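D-glycero-alpha-D-manno-heptose 7-phosphate kinase (PDB 4N3O) phosphorylates D-glycero-alpha-D-manno-heptose 7-phosphate at C-1 with ATP, giving the 1,7-bisphosphate on the way to the GDP-heptose of the capsule. Local coordinates at residues G20-N25 with E231-I236; I56-P61 with I83-Y88; R201-F206 with F306-T311. One frame throughout, in Å; residues are numbered along the deposited sequence.

Contact 1: G20-N25 with E231-I236; sequences GGTDIN and EAMHAI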
ATOM      1  N   GLY A  20     -16.396  -6.390  20.172  1.00 70.07           N
ATOM      2  CA  GLY A  20     -17.290  -7.173  21.016  1.00 78.01           C
ATOM      3  C   GLY A  20     -18.328  -6.263  21.642  1.00 86.18           C
ATOM      4  O   GLY A  20     -18.038  -5.104  21.939  1.00 80.95           O
ATOM      5  N   GLY A  21     -19.535  -6.788  21.854  1.00105.50           N
ATOM      6  CA  GLY A  21     -20.634  -6.004  22.433  1.00112.61           C
ATOM      7  C   GLY A  21     -21.171  -6.538  23.752  1.00122.74           C
ATOM      8  O   GLY A  21     -21.354  -7.745  23.914  1.00125.77           O
ATOM      9  N   THR A  22     -21.422  -5.623  24.688  1.00133.74           N
ATOM     10  CA  THR A  22     -21.970  -5.943  26.013  1.00145.81           C
ATOM     11  C   THR A  22     -23.069  -4.935  26.343  1.00149.63           C
ATOM     12  O   THR A  22     -22.794  -3.749  26.538  1.00142.54           O
ATOM     13  CB  THR A  22     -20.890  -5.888  27.108  1.00151.53           C
ATOM     14  OG1 THR A  22     -20.299  -4.583  27.142  1.00154.76           O
ATOM     15  CG2 THR A  22     -19.807  -6.924  26.848  1.00152.19           C
ATOM     16  N   ASP A  23     -24.309  -5.411  26.428  1.00159.88           N
ATOM     17  CA  ASP A  23     -25.454  -4.528  26.666  1.00160.53           C
ATOM     18  C   ASP A  23     -26.295  -4.888  27.892  1.00158.53           C
ATOM     19  O   ASP A  23     -26.895  -5.961  27.928  1.00157.03           O
ATOM     20  CB  ASP A  23     -26.347  -4.512  25.414  1.00167.47           C
ATOM     21  CG  ASP A  23     -26.708  -5.912  24.921  1.00172.64           C
ATOM     22  OD1 ASP A  23     -26.247  -6.911  25.520  1.00175.23           O
ATOM     23  OD2 ASP A  23     -27.448  -6.008  23.919  1.00174.37           O
ATOM     24  N   ILE A  24     -26.349  -4.023  28.908  1.00158.60           N
ATOM     25  CA  ILE A  24     -25.631  -2.734  28.981  1.00152.43           C
ATOM     26  C   ILE A  24     -25.184  -2.524  30.425  1.00154.69           C
ATOM     27  O   ILE A  24     -24.031  -2.167  30.683  1.00156.09           O
ATOM     28  CB  ILE A  24     -26.511  -1.527  28.566  1.00148.01           C
ATOM     29  CG1 ILE A  24     -26.886  -1.611  27.083  1.00143.65           C
ATOM     30  CG2 ILE A  24     -25.788  -0.210  28.841  1.00142.06           C
ATOM     31  CD1 ILE A  24     -27.727  -0.456  26.583  1.00141.63           C
ATOM     32  N   ASN A  25     -26.106  -2.756  31.359  1.00153.49           N
ATOM     33  CA  ASN A  25     -25.838  -2.604  32.789  1.00154.15           C
ATOM     34  C   ASN A  25     -25.046  -3.778  33.385  1.00153.34           C
ATOM     35  O   ASN A  25     -25.059  -3.984  34.602  1.00158.73           O
ATOM     36  CB  ASN A  25     -27.155  -2.417  33.561  1.00156.60           C
ATOM     37  CG  ASN A  25     -27.952  -1.205  33.092  1.00156.10           C
ATOM     38  OD1 ASN A  25     -29.086  -0.994  33.524  1.00152.48           O
ATOM     39  ND2 ASN A  25     -27.366  -0.408  32.202  1.00154.44           N
ATOM     40  N   GLU A 231     -22.824 -15.488  30.067  1.00136.50           N
ATOM     41  CA  GLU A 231     -21.675 -15.262  30.950  1.00143.37           C
ATOM     42  C   GLU A 231     -20.388 -15.014  30.151  1.00144.90           C
ATOM     43  O   GLU A 231     -19.562 -14.189  30.549  1.00146.50           O
ATOM     44  CB  GLU A 231     -21.518 -16.451  31.917  1.00152.50           C
ATOM     45  CG  GLU A 231     -20.295 -16.411  32.833  1.00151.97           C
ATOM     46  CD  GLU A 231     -18.991 -16.773  32.132  1.00146.39           C
ATOM     47  OE1 GLU A 231     -19.026 -17.432  31.069  1.00144.02           O
ATOM     48  OE2 GLU A 231     -17.919 -16.414  32.660  1.00144.24           O
ATOM     49  N   ALA A 232     -20.217 -15.724  29.034  1.00142.41           N
ATOM     50  CA  ALA A 232     -19.034 -15.551  28.177  1.00137.54           C
ATOM     51  C   ALA A 232     -18.953 -14.118  27.633  1.00136.27           C
ATOM     52  O   ALA A 232     -17.881 -13.642  27.252  1.00133.91           O
ATOM     53  CB  ALA A 232     -19.056 -16.552  27.034  1.00136.73           C
HETATM   54  N   MSE A 233     -20.103 -13.450  27.595  1.00135.36           N
HETATM   55  CA  MSE A 233     -20.197 -12.058  27.153  1.00131.69           C
HETATM   56  C   MSE A 233     -19.545 -11.143  28.170  1.00128.45           C
HETATM   57  O   MSE A 233     -19.136 -10.033  27.840  1.00127.49           O
HETATM   58  CB  MSE A 233     -21.695 -11.752  26.989  1.00134.82           C
HETATM   59  CG  MSE A 233     -22.036 -10.289  26.702  1.00134.31           C
HETATM   60 SE   MSE A 233     -23.993 -10.049  26.734  0.63130.43          SE
HETATM   61  CE  MSE A 233     -24.255  -9.711  24.812  1.00123.74           C
ATOM     62  N   HIS A 234     -19.432 -11.610  29.412  1.00131.61           N
ATOM     63  CA  HIS A 234     -18.836 -10.825  30.504  1.00131.34           C
ATOM     64  C   HIS A 234     -17.296 -10.763  30.402  1.00124.07           C
ATOM     65  O   HIS A 234     -16.658  -9.913  31.033  1.00115.70           O
ATOM     66  CB  HIS A 234     -19.259 -11.426  31.855  1.00136.73           C
ATOM     67  CG  HIS A 234     -19.090 -10.499  33.020  1.00138.49           C
ATOM     68  ND1 HIS A 234     -20.124  -9.730  33.510  1.00140.38           N
ATOM     69  CD2 HIS A 234     -18.017 -10.228  33.800  1.00138.80           C
ATOM     70  CE1 HIS A 234     -19.695  -9.021  34.538  1.00140.62           C
ATOM     71  NE2 HIS A 234     -18.419  -9.304  34.734  1.00141.89           N
ATOM     72  N   ALA A 235     -16.711 -11.661  29.604  1.00118.47           N
ATOM     73  CA  ALA A 235     -15.256 -11.707  29.402  1.00111.30           C
ATOM     74  C   ALA A 235     -14.801 -10.776  28.262  1.00107.57           C
ATOM     75  O   ALA A 235     -13.617 -10.722  27.928  1.00 99.87           O
ATOM     76  CB  ALA A 235     -14.806 -13.136  29.128  1.00106.83           C
ATOM     77  N   ILE A 236     -15.746 -10.046  27.676  1.00106.11           N
ATOM     78  CA  ILE A 236     -15.447  -9.116  26.593  1.00103.26           C
ATOM     79  C   ILE A 236     -14.594  -7.936  27.069  1.00100.12           C
ATOM     80  O   ILE A 236     -13.598  -7.609  26.430  1.00 93.57           O
ATOM     81  CB  ILE A 236     -16.740  -8.632  25.900  1.00105.38           C
ATOM     82  CG1 ILE A 236     -17.350  -9.793  25.102  1.00105.85           C
ATOM     83  CG2 ILE A 236     -16.452  -7.464  24.968  1.00106.45           C
ATOM     84  CD1 ILE A 236     -18.614  -9.448  24.343  1.00108.84           C
TER
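Apolar packing is centred on the methyl of Thr-22, which packs against both Met-233 and Ile-236, with CG2 3.6 Å from Ile-236 CB and 4.0 Å from Met-233 CG. With chi1 at 58°, OG1 turns to a hydrogen bond with Tyr-31 O, and CG2 is anti to the carbonyl carbon, facing segment 231-236. The side chains of Thr-22 and Ile-236 run past each other in opposite directions. Gly-20 has no side chain, so Ile-236 CG2 can lie 4.0 Å from its backbone C. The end of strand 6-21 and the loop after it here meet the turn leading into helix 236-248. Gly-20 to Asp-23 of this GHMP kinase are, by similarity, part of the substrate site. The remaining touches set carbon against oxygen. Thr-22 CG2 is 3.3 Å from Met-233 O. Gly-21 O is met by two methyls, Ile-236 CD1 at 3.3 Å and CE of the selenomethionine Met-233 at 3.6 Å. Met-233 runs extended as far as SE and bends there (chi3 -111°), bringing CE to 3.5 Å from OD1 of Asp-23, whose side chain it crosses at about a right angle.

Contact 2: I56-P61 with I83-Y88; sequences IIFDSP and IFKSIY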
ATOM      1  N   ILE A  56     -22.120  23.797 -10.782  1.00 61.22           N
ATOM      2  CA  ILE A  56     -21.740  22.864  -9.759  1.00 59.62           C
ATOM      3  C   ILE A  56     -21.848  21.478 -10.387  1.00 59.89           C
ATOM      4  O   ILE A  56     -22.930  21.064 -10.811  1.00 56.78           O
ATOM      5  CB  ILE A  56     -22.626  22.975  -8.504  1.00 59.03           C
ATOM      6  CG1 ILE A  56     -22.322  24.284  -7.758  1.00 60.76           C
ATOM      7  CG2 ILE A  56     -22.385  21.796  -7.585  1.00 56.96           C
ATOM      8  CD1 ILE A  56     -23.212  24.532  -6.557  1.00 59.85           C
ATOM      9  N   ILE A  57     -20.718  20.775 -10.442  1.00 55.97           N
ATOM     10  CA  ILE A  57     -20.644  19.450 -11.034  1.00 56.00           C
ATOM     11  C   ILE A  57     -20.196  18.417 -10.007  1.00 51.30           C
ATOM     12  O   ILE A  57     -19.261  18.656  -9.247  1.00 50.01           O
ATOM     13  CB  ILE A  57     -19.652  19.471 -12.215  1.00 59.84           C
ATOM     14  CG1 ILE A  57     -20.155  20.463 -13.275  1.00 63.56           C
ATOM     15  CG2 ILE A  57     -19.458  18.076 -12.807  1.00 57.87           C
ATOM     16  CD1 ILE A  57     -19.214  20.664 -14.438  1.00 66.23           C
ATOM     17  N   PHE A  58     -20.894  17.292  -9.969  1.00 49.48           N
ATOM     18  CA  PHE A  58     -20.554  16.189  -9.098  1.00 48.78           C
ATOM     19  C   PHE A  58     -20.268  15.033 -10.044  1.00 51.49           C
ATOM     20  O   PHE A  58     -21.160  14.641 -10.807  1.00 51.84           O
ATOM     21  CB  PHE A  58     -21.712  15.818  -8.169  1.00 51.62           C
ATOM     22  CG  PHE A  58     -22.105  16.899  -7.198  1.00 52.68           C
ATOM     23  CD1 PHE A  58     -21.158  17.503  -6.383  1.00 53.10           C
ATOM     24  CD2 PHE A  58     -23.436  17.221  -7.007  1.00 55.48           C
ATOM     25  CE1 PHE A  58     -21.525  18.460  -5.456  1.00 54.54           C
ATOM     26  CE2 PHE A  58     -23.811  18.183  -6.081  1.00 56.27           C
ATOM     27  CZ  PHE A  58     -22.857  18.804  -5.312  1.00 55.49           C
ATOM     28  N   ASP A  59     -19.045  14.486  -9.988  1.00 50.03           N
ATOM     29  CA  ASP A  59     -18.603  13.435 -10.907  1.00 49.24           C
ATOM     30  C   ASP A  59     -18.037  12.207 -10.189  1.00 46.71           C
ATOM     31  O   ASP A  59     -16.955  12.247  -9.622  1.00 44.00           O
ATOM     32  CB  ASP A  59     -17.550  14.024 -11.840  1.00 50.55           C
ATOM     33  CG  ASP A  59     -17.005  13.013 -12.836  1.00 55.29           C
ATOM     34  OD1 ASP A  59     -17.691  12.009 -13.139  1.00 57.33           O
ATOM     35  OD2 ASP A  59     -15.884  13.244 -13.335  1.00 54.80           O
ATOM     36  N   SER A  60     -18.781  11.112 -10.260  1.00 48.98           N
ATOM     37  CA  SER A  60     -18.437   9.861  -9.597  1.00 49.20           C
ATOM     38  C   SER A  60     -18.520   8.704 -10.605  1.00 50.15           C
ATOM     39  O   SER A  60     -19.517   7.987 -10.649  1.00 52.54           O
ATOM     40  CB  SER A  60     -19.410   9.659  -8.429  1.00 49.27           C
ATOM     41  OG  SER A  60     -19.350   8.358  -7.884  1.00 52.82           O
ATOM     42  N   PRO A  61     -17.468   8.521 -11.420  1.00 48.57           N
ATOM     43  CA  PRO A  61     -17.458   7.482 -12.464  1.00 50.32           C
ATOM     44  C   PRO A  61     -17.506   6.029 -11.980  1.00 53.60           C
ATOM     45  O   PRO A  61     -18.079   5.184 -12.664  1.00 60.35           O
ATOM     46  CB  PRO A  61     -16.162   7.760 -13.223  1.00 49.11           C
ATOM     47  CG  PRO A  61     -15.299   8.487 -12.253  1.00 48.56           C
ATOM     48  CD  PRO A  61     -16.242   9.332 -11.449  1.00 48.45           C
ATOM     49  N   ILE A  83     -25.898  12.362  -1.586  1.00 57.70           N
ATOM     50  CA  ILE A  83     -24.943  12.485  -0.483  1.00 53.51           C
ATOM     51  C   ILE A  83     -24.082  13.752  -0.639  1.00 49.57           C
ATOM     52  O   ILE A  83     -23.806  14.432   0.340  1.00 48.40           O
ATOM     53  CB  ILE A  83     -24.069  11.206  -0.319  1.00 56.31           C
ATOM     54  CG1 ILE A  83     -23.198  11.297   0.938  1.00 59.84           C
ATOM     55  CG2 ILE A  83     -23.208  10.945  -1.547  1.00 55.24           C
ATOM     56  CD1 ILE A  83     -24.002  11.412   2.224  1.00 64.16           C
ATOM     57  N   PHE A  84     -23.686  14.101  -1.863  1.00 50.54           N
ATOM     58  CA  PHE A  84     -22.887  15.315  -2.057  1.00 49.41           C
ATOM     59  C   PHE A  84     -23.732  16.576  -1.860  1.00 50.91           C
ATOM     60  O   PHE A  84     -23.225  17.602  -1.428  1.00 49.27           O
ATOM     61  CB  PHE A  84     -22.198  15.357  -3.427  1.00 53.97           C
ATOM     62  CG  PHE A  84     -21.256  14.196  -3.694  1.00 56.28           C
ATOM     63  CD1 PHE A  84     -20.530  13.599  -2.670  1.00 53.39           C
ATOM     64  CD2 PHE A  84     -21.020  13.779  -4.994  1.00 58.16           C
ATOM     65  CE1 PHE A  84     -19.665  12.554  -2.937  1.00 54.23           C
ATOM     66  CE2 PHE A  84     -20.138  12.742  -5.265  1.00 58.46           C
ATOM     67  CZ  PHE A  84     -19.458  12.133  -4.235  1.00 53.15           C
ATOM     68  N   LYS A  85     -25.013  16.513  -2.190  1.00 51.30           N
ATOM     69  CA  LYS A  85     -25.858  17.675  -1.966  1.00 57.13           C
ATOM     70  C   LYS A  85     -25.942  17.984  -0.470  1.00 53.07           C
ATOM     71  O   LYS A  85     -25.779  19.130  -0.072  1.00 54.70           O
ATOM     72  CB  LYS A  85     -27.261  17.506  -2.599  1.00 61.53           C
ATOM     73  CG  LYS A  85     -27.264  17.736  -4.108  1.00 64.67           C
ATOM     74  CD  LYS A  85     -28.658  17.678  -4.731  1.00 69.48           C
ATOM     75  CE  LYS A  85     -29.126  16.267  -5.044  1.00 72.68           C
ATOM     76  NZ  LYS A  85     -28.383  15.651  -6.185  1.00 73.27           N
ATOM     77  N   SER A  86     -26.179  16.968   0.355  1.00 50.85           N
ATOM     78  CA  SER A  86     -26.264  17.178   1.804  1.00 50.80           C
ATOM     79  C   SER A  86     -24.989  17.848   2.313  1.00 52.75           C
ATOM     80  O   SER A  86     -25.048  18.750   3.133  1.00 53.80           O
ATOM     81  CB  SER A  86     -26.437  15.859   2.535  1.00 51.28           C
ATOM     82  OG  SER A  86     -27.498  15.104   2.002  1.00 55.33           O
ATOM     83  N   ILE A  87     -23.835  17.376   1.837  1.00 48.88           N
ATOM     84  CA  ILE A  87     -22.572  17.946   2.236  1.00 47.58           C
ATOM     85  C   ILE A  87     -22.527  19.392   1.764  1.00 47.06           C
ATOM     86  O   ILE A  87     -22.285  20.306   2.551  1.00 48.36           O
ATOM     87  CB  ILE A  87     -21.391  17.137   1.662  1.00 46.92           C
ATOM     88  CG1 ILE A  87     -21.336  15.758   2.339  1.00 47.64           C
ATOM     89  CG2 ILE A  87     -20.088  17.884   1.876  1.00 45.96           C
ATOM     90  CD1 ILE A  87     -20.448  14.752   1.641  1.00 46.88           C
ATOM     91  N   TYR A  88     -22.773  19.608   0.481  1.00 46.51           N
ATOM     92  CA  TYR A  88     -22.767  20.969  -0.045  1.00 49.90           C
ATOM     93  C   TYR A  88     -23.712  21.896   0.741  1.00 52.57           C
ATOM     94  O   TYR A  88     -23.308  22.955   1.224  1.00 53.82           O
ATOM     95  CB  TYR A  88     -23.152  20.974  -1.519  1.00 51.13           C
ATOM     96  CG  TYR A  88     -23.294  22.362  -2.064  1.00 50.62           C
ATOM     97  CD1 TYR A  88     -22.179  23.120  -2.360  1.00 48.42           C
ATOM     98  CD2 TYR A  88     -24.556  22.921  -2.279  1.00 53.35           C
ATOM     99  CE1 TYR A  88     -22.304  24.407  -2.853  1.00 51.47           C
ATOM    100  CE2 TYR A  88     -24.692  24.202  -2.778  1.00 54.15           C
ATOM    101  CZ  TYR A  88     -23.560  24.943  -3.061  1.00 52.42           C
ATOM    102  OH  TYR A  88     -23.677  26.217  -3.550  1.00 53.61           O
TER
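The ring of Phe-58 lies over the base of the Phe-84 side chain: Phe-84 CB sits over the centre of one ring face, 3.8 Å from the centroid and 11° off the normal, a well-aimed CH-pi contact. On the opposite face, Ile-56 CG2 of the same strand covers a part near the rim, so the ring is sandwiched. The two phenylalanine side chains run past each other in opposite directions. Their ring planes make 52°, neither a stack nor a T-shape, and CD2 of Phe-84 comes within 3.8 Å of Phe-58 CB, which meets the Phe-84 ring at its edge. Ser-60 CB lies at that edge too. Tyr-88, one turn further along the helix, brings its CB to the edge of the Phe-58 ring. With chi1 at 174° its CG is anti to the backbone N, and the phenol extends to Ile-56, whose CD1 is 3.5 Å from Tyr-88 CZ. Lys-85 adds its aliphatic part, CG being 4.0 Å from Phe-58 CE2.

This is helix 82-96 packed on strand 55-60 of the mixed sheet in the N-terminal domain of a GHMP kinase. Thr-106 of strand 102-108 and Leu-122 and Val-126 of helix 118-134 also touch Phe-84. Ser-60, at the strand's end, is assigned to ATP binding by similarity.

Carbon packing dominates, with no polar bond between strand and helix, while the polar ends are satisfied beyond the contact. Tyr-88 OH bonds Lys-72 O and Leu-100 N, and Lys-85 NZ is salt-bridged to Asp-78 and hydrogen-bonded to Tyr-69. Such tethering should help to fix the phenol against Ile-56 and the lysine chain beside Phe-58.

Contact 3: R201-F206 with F306-T311; sequences RTVLYF and FFVDPT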
ATOM      1  N   ARG A 201       1.279 -11.541   8.220  1.00 36.75           N
ATOM      2  CA  ARG A 201       0.376 -12.618   8.626  1.00 42.77           C
ATOM      3  C   ARG A 201      -1.001 -12.527   8.008  1.00 40.64           C
ATOM      4  O   ARG A 201      -1.859 -13.307   8.362  1.00 46.06           O
ATOM      5  CB  ARG A 201       0.062 -12.502  10.117  1.00 48.38           C
ATOM      6  CG  ARG A 201       1.201 -12.382  11.095  1.00 51.07           C
ATOM      7  CD  ARG A 201       1.645 -13.689  11.644  1.00 56.31           C
ATOM      8  NE  ARG A 201       2.426 -13.469  12.848  1.00 63.77           N
ATOM      9  CZ  ARG A 201       2.975 -14.445  13.555  1.00 71.02           C
ATOM     10  NH1 ARG A 201       3.686 -14.156  14.638  1.00 69.38           N
ATOM     11  NH2 ARG A 201       2.832 -15.709  13.167  1.00 77.38           N
ATOM     12  N   THR A 202      -1.271 -11.586   7.128  1.00 40.51           N
ATOM     13  CA  THR A 202      -2.640 -11.477   6.689  1.00 38.52           C
ATOM     14  C   THR A 202      -2.871 -11.394   5.189  1.00 38.30           C
ATOM     15  O   THR A 202      -2.051 -10.893   4.442  1.00 37.07           O
ATOM     16  CB  THR A 202      -3.349 -10.270   7.396  1.00 42.57           C
ATOM     17  OG1 THR A 202      -2.663  -9.054   7.141  1.00 41.22           O
ATOM     18  CG2 THR A 202      -3.392 -10.457   8.900  1.00 45.71           C
ATOM     19  N   VAL A 203      -4.016 -11.924   4.776  1.00 38.27           N
ATOM     20  CA  VAL A 203      -4.451 -11.914   3.397  1.00 37.75           C
ATOM     21  C   VAL A 203      -5.890 -11.405   3.337  1.00 36.43           C
ATOM     22  O   VAL A 203      -6.744 -11.850   4.086  1.00 36.92           O
ATOM     23  CB  VAL A 203      -4.427 -13.323   2.795  1.00 37.15           C
ATOM     24  CG1 VAL A 203      -5.062 -13.311   1.405  1.00 38.88           C
ATOM     25  CG2 VAL A 203      -3.010 -13.852   2.746  1.00 37.82           C
ATOM     26  N   LEU A 204      -6.141 -10.468   2.446  1.00 37.34           N
ATOM     27  CA  LEU A 204      -7.468  -9.877   2.265  1.00 38.20           C
ATOM     28  C   LEU A 204      -7.987 -10.358   0.910  1.00 38.22           C
ATOM     29  O   LEU A 204      -7.341 -10.134  -0.109  1.00 36.85           O
ATOM     30  CB  LEU A 204      -7.342  -8.353   2.266  1.00 38.98           C
ATOM     31  CG  LEU A 204      -8.635  -7.568   2.048  1.00 46.04           C
ATOM     32  CD1 LEU A 204      -9.660  -7.938   3.104  1.00 46.55           C
ATOM     33  CD2 LEU A 204      -8.380  -6.064   2.058  1.00 47.65           C
ATOM     34  N   TYR A 205      -9.141 -11.014   0.898  1.00 39.92           N
ATOM     35  CA  TYR A 205      -9.708 -11.568  -0.325  1.00 40.20           C
ATOM     36  C   TYR A 205     -11.146 -11.144  -0.565  1.00 42.40           C
ATOM     37  O   TYR A 205     -12.000 -11.371   0.271  1.00 41.24           O
ATOM     38  CB  TYR A 205      -9.659 -13.090  -0.221  1.00 41.38           C
ATOM     39  CG  TYR A 205     -10.301 -13.855  -1.363  1.00 42.12           C
ATOM     40  CD1 TYR A 205      -9.693 -13.915  -2.614  1.00 42.45           C
ATOM     41  CD2 TYR A 205     -11.493 -14.568  -1.174  1.00 44.46           C
ATOM     42  CE1 TYR A 205     -10.260 -14.627  -3.653  1.00 43.93           C
ATOM     43  CE2 TYR A 205     -12.069 -15.287  -2.208  1.00 42.81           C
ATOM     44  CZ  TYR A 205     -11.448 -15.312  -3.444  1.00 45.75           C
ATOM     45  OH  TYR A 205     -12.006 -16.011  -4.487  1.00 52.50           O
ATOM     46  N   PHE A 206     -11.395 -10.523  -1.714  1.00 44.91           N
ATOM     47  CA  PHE A 206     -12.742 -10.161  -2.124  1.00 47.69           C
ATOM     48  C   PHE A 206     -13.274 -11.349  -2.890  1.00 48.45           C
ATOM     49  O   PHE A 206     -12.657 -11.807  -3.843  1.00 53.85           O
ATOM     50  CB  PHE A 206     -12.767  -8.895  -2.964  1.00 51.17           C
ATOM     51  CG  PHE A 206     -12.606  -7.640  -2.152  1.00 55.17           C
ATOM     52  CD1 PHE A 206     -13.717  -7.004  -1.616  1.00 60.24           C
ATOM     53  CD2 PHE A 206     -11.352  -7.096  -1.917  1.00 54.00           C
ATOM     54  CE1 PHE A 206     -13.578  -5.847  -0.861  1.00 58.35           C
ATOM     55  CE2 PHE A 206     -11.209  -5.942  -1.176  1.00 52.21           C
ATOM     56  CZ  PHE A 206     -12.322  -5.319  -0.644  1.00 55.74           C
ATOM     57  N   PHE A 306      -7.882 -13.169   6.362  1.00 44.94           N
ATOM     58  CA  PHE A 306      -7.240 -14.335   6.992  1.00 45.51           C
ATOM     59  C   PHE A 306      -5.934 -14.039   7.706  1.00 44.66           C
ATOM     60  O   PHE A 306      -5.239 -13.071   7.407  1.00 44.49           O
ATOM     61  CB  PHE A 306      -6.893 -15.409   5.945  1.00 43.53           C
ATOM     62  CG  PHE A 306      -8.057 -15.903   5.140  1.00 41.29           C
ATOM     63  CD1 PHE A 306      -8.945 -16.811   5.671  1.00 40.91           C
ATOM     64  CD2 PHE A 306      -8.214 -15.517   3.821  1.00 42.13           C
ATOM     65  CE1 PHE A 306      -9.997 -17.294   4.922  1.00 41.52           C
ATOM     66  CE2 PHE A 306      -9.271 -15.999   3.062  1.00 42.85           C
ATOM     67  CZ  PHE A 306     -10.164 -16.889   3.615  1.00 40.87           C
ATOM     68  N   PHE A 307      -5.638 -14.907   8.661  1.00 47.47           N
ATOM     69  CA  PHE A 307      -4.373 -14.937   9.385  1.00 50.42           C
ATOM     70  C   PHE A 307      -3.671 -16.189   8.873  1.00 46.62           C
ATOM     71  O   PHE A 307      -4.248 -17.275   8.864  1.00 42.03           O
ATOM     72  CB  PHE A 307      -4.563 -15.012  10.886  1.00 55.54           C
ATOM     73  CG  PHE A 307      -4.513 -13.694  11.560  1.00 67.05           C
ATOM     74  CD1 PHE A 307      -5.467 -12.733  11.300  1.00 79.77           C
ATOM     75  CD2 PHE A 307      -3.513 -13.418  12.485  1.00 76.69           C
ATOM     76  CE1 PHE A 307      -5.420 -11.501  11.929  1.00 83.31           C
ATOM     77  CE2 PHE A 307      -3.459 -12.198  13.119  1.00 81.71           C
ATOM     78  CZ  PHE A 307      -4.416 -11.235  12.839  1.00 88.92           C
ATOM     79  N   VAL A 308      -2.436 -16.016   8.428  1.00 42.98           N
ATOM     80  CA  VAL A 308      -1.660 -17.100   7.854  1.00 45.16           C
ATOM     81  C   VAL A 308      -0.206 -17.033   8.278  1.00 44.20           C
ATOM     82  O   VAL A 308       0.321 -15.983   8.627  1.00 44.10           O
ATOM     83  CB  VAL A 308      -1.679 -17.015   6.315  1.00 44.97           C
ATOM     84  CG1 VAL A 308      -0.967 -15.757   5.833  1.00 42.44           C
ATOM     85  CG2 VAL A 308      -1.044 -18.247   5.692  1.00 46.23           C
ATOM     86  N   ASP A 309       0.436 -18.177   8.264  1.00 46.90           N
ATOM     87  CA  ASP A 309       1.836 -18.223   8.551  1.00 48.89           C
ATOM     88  C   ASP A 309       2.526 -17.529   7.360  1.00 44.12           C
ATOM     89  O   ASP A 309       2.255 -17.860   6.197  1.00 42.89           O
ATOM     90  CB  ASP A 309       2.269 -19.669   8.650  1.00 54.95           C
ATOM     91  CG  ASP A 309       3.741 -19.821   8.821  1.00 59.20           C
ATOM     92  OD1 ASP A 309       4.382 -18.965   9.466  1.00 63.97           O
ATOM     93  OD2 ASP A 309       4.253 -20.836   8.320  1.00 69.14           O
ATOM     94  N   PRO A 310       3.392 -16.556   7.637  1.00 37.74           N
ATOM     95  CA  PRO A 310       4.071 -15.871   6.545  1.00 37.38           C
ATOM     96  C   PRO A 310       4.805 -16.797   5.577  1.00 36.71           C
ATOM     97  O   PRO A 310       4.810 -16.544   4.387  1.00 35.35           O
ATOM     98  CB  PRO A 310       5.044 -14.961   7.272  1.00 40.17           C
ATOM     99  CG  PRO A 310       4.331 -14.656   8.564  1.00 39.34           C
ATOM    100  CD  PRO A 310       3.702 -15.958   8.945  1.00 38.31           C
ATOM    101  N   THR A 311       5.388 -17.885   6.057  1.00 40.72           N
ATOM    102  CA  THR A 311       6.070 -18.805   5.131  1.00 41.22           C
ATOM    103  C   THR A 311       5.093 -19.622   4.283  1.00 40.61           C
ATOM    104  O   THR A 311       5.512 -20.474   3.508  1.00 41.22           O
ATOM    105  CB  THR A 311       6.995 -19.777   5.870  1.00 40.73           C
ATOM    106  OG1 THR A 311       6.216 -20.693   6.635  1.00 42.73           O
ATOM    107  CG2 THR A 311       7.932 -19.028   6.782  1.00 41.27           C
TER
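Val-203 and Phe-306 hold each other by two backbone hydrogen bonds, Phe-306 N to Val-203 O at 2.9 Å and Val-203 N to Phe-306 O at 3.1 Å. A third, Val-308 N to Arg-201 O at 2.8 Å, follows past the non-hydrogen-bonded pair Thr-202 and Phe-307. These are the two central strands of the four-stranded antiparallel sheet, order 2-3-1-4, of the ferredoxin-like C-terminal GHMP kinase domain. Backbone carbons add to the grip: Phe-307 CA approaches Arg-201 O at 3.2 Å.

On one face of the sheet Val-203 CG2 meets Val-308 CG1 at 4.2 Å, and helix 313-320 covers both valines. Phe-306 CE2 rests near Tyr-205 CB on the same face. Just before the strand, Arg-201 lays CD 4.1 Å from Pro-310 CD; its NE is salt-bridged to Glu-197, and Arg-8 of the second subunit packs on both residues. The other face carries Thr-202 and Phe-307, side by side and pointing the same way, with helix 252-262 and Trp-263 beyond. Thr-202 OG1, at chi1 58°, bonds Leu-198 O, and its CG2 stands over the Phe-307 ring, 4.0 Å from the centroid and displaced toward the rim.

Contacts 2 and 3 sit on opposite sides of the chain's centre, one in the N-terminal and one in the C-terminal domain, their centres 37 Å apart and nearest atoms about 17 Å. Both have ties to nucleotide residues assigned by similarity: contact 2 contains Ser-60, with Phe-84 about 10 Å from Ser-119 between side chains, and in segment 201-206 of contact 3 Phe-206 packs directly on Ser-114 and Leu-116. Contact 1, which holds Gly-20 to Asp-23, assigned to substrate binding by similarity, is at the surface, with nearest atoms about 15 Å from contact 3 and 26 Å from contact 2. Its strand 6-21 belongs to the same sheet as strand 55-60 of contact 2. Along the chain, the segments of contacts 1 and 3 alternate.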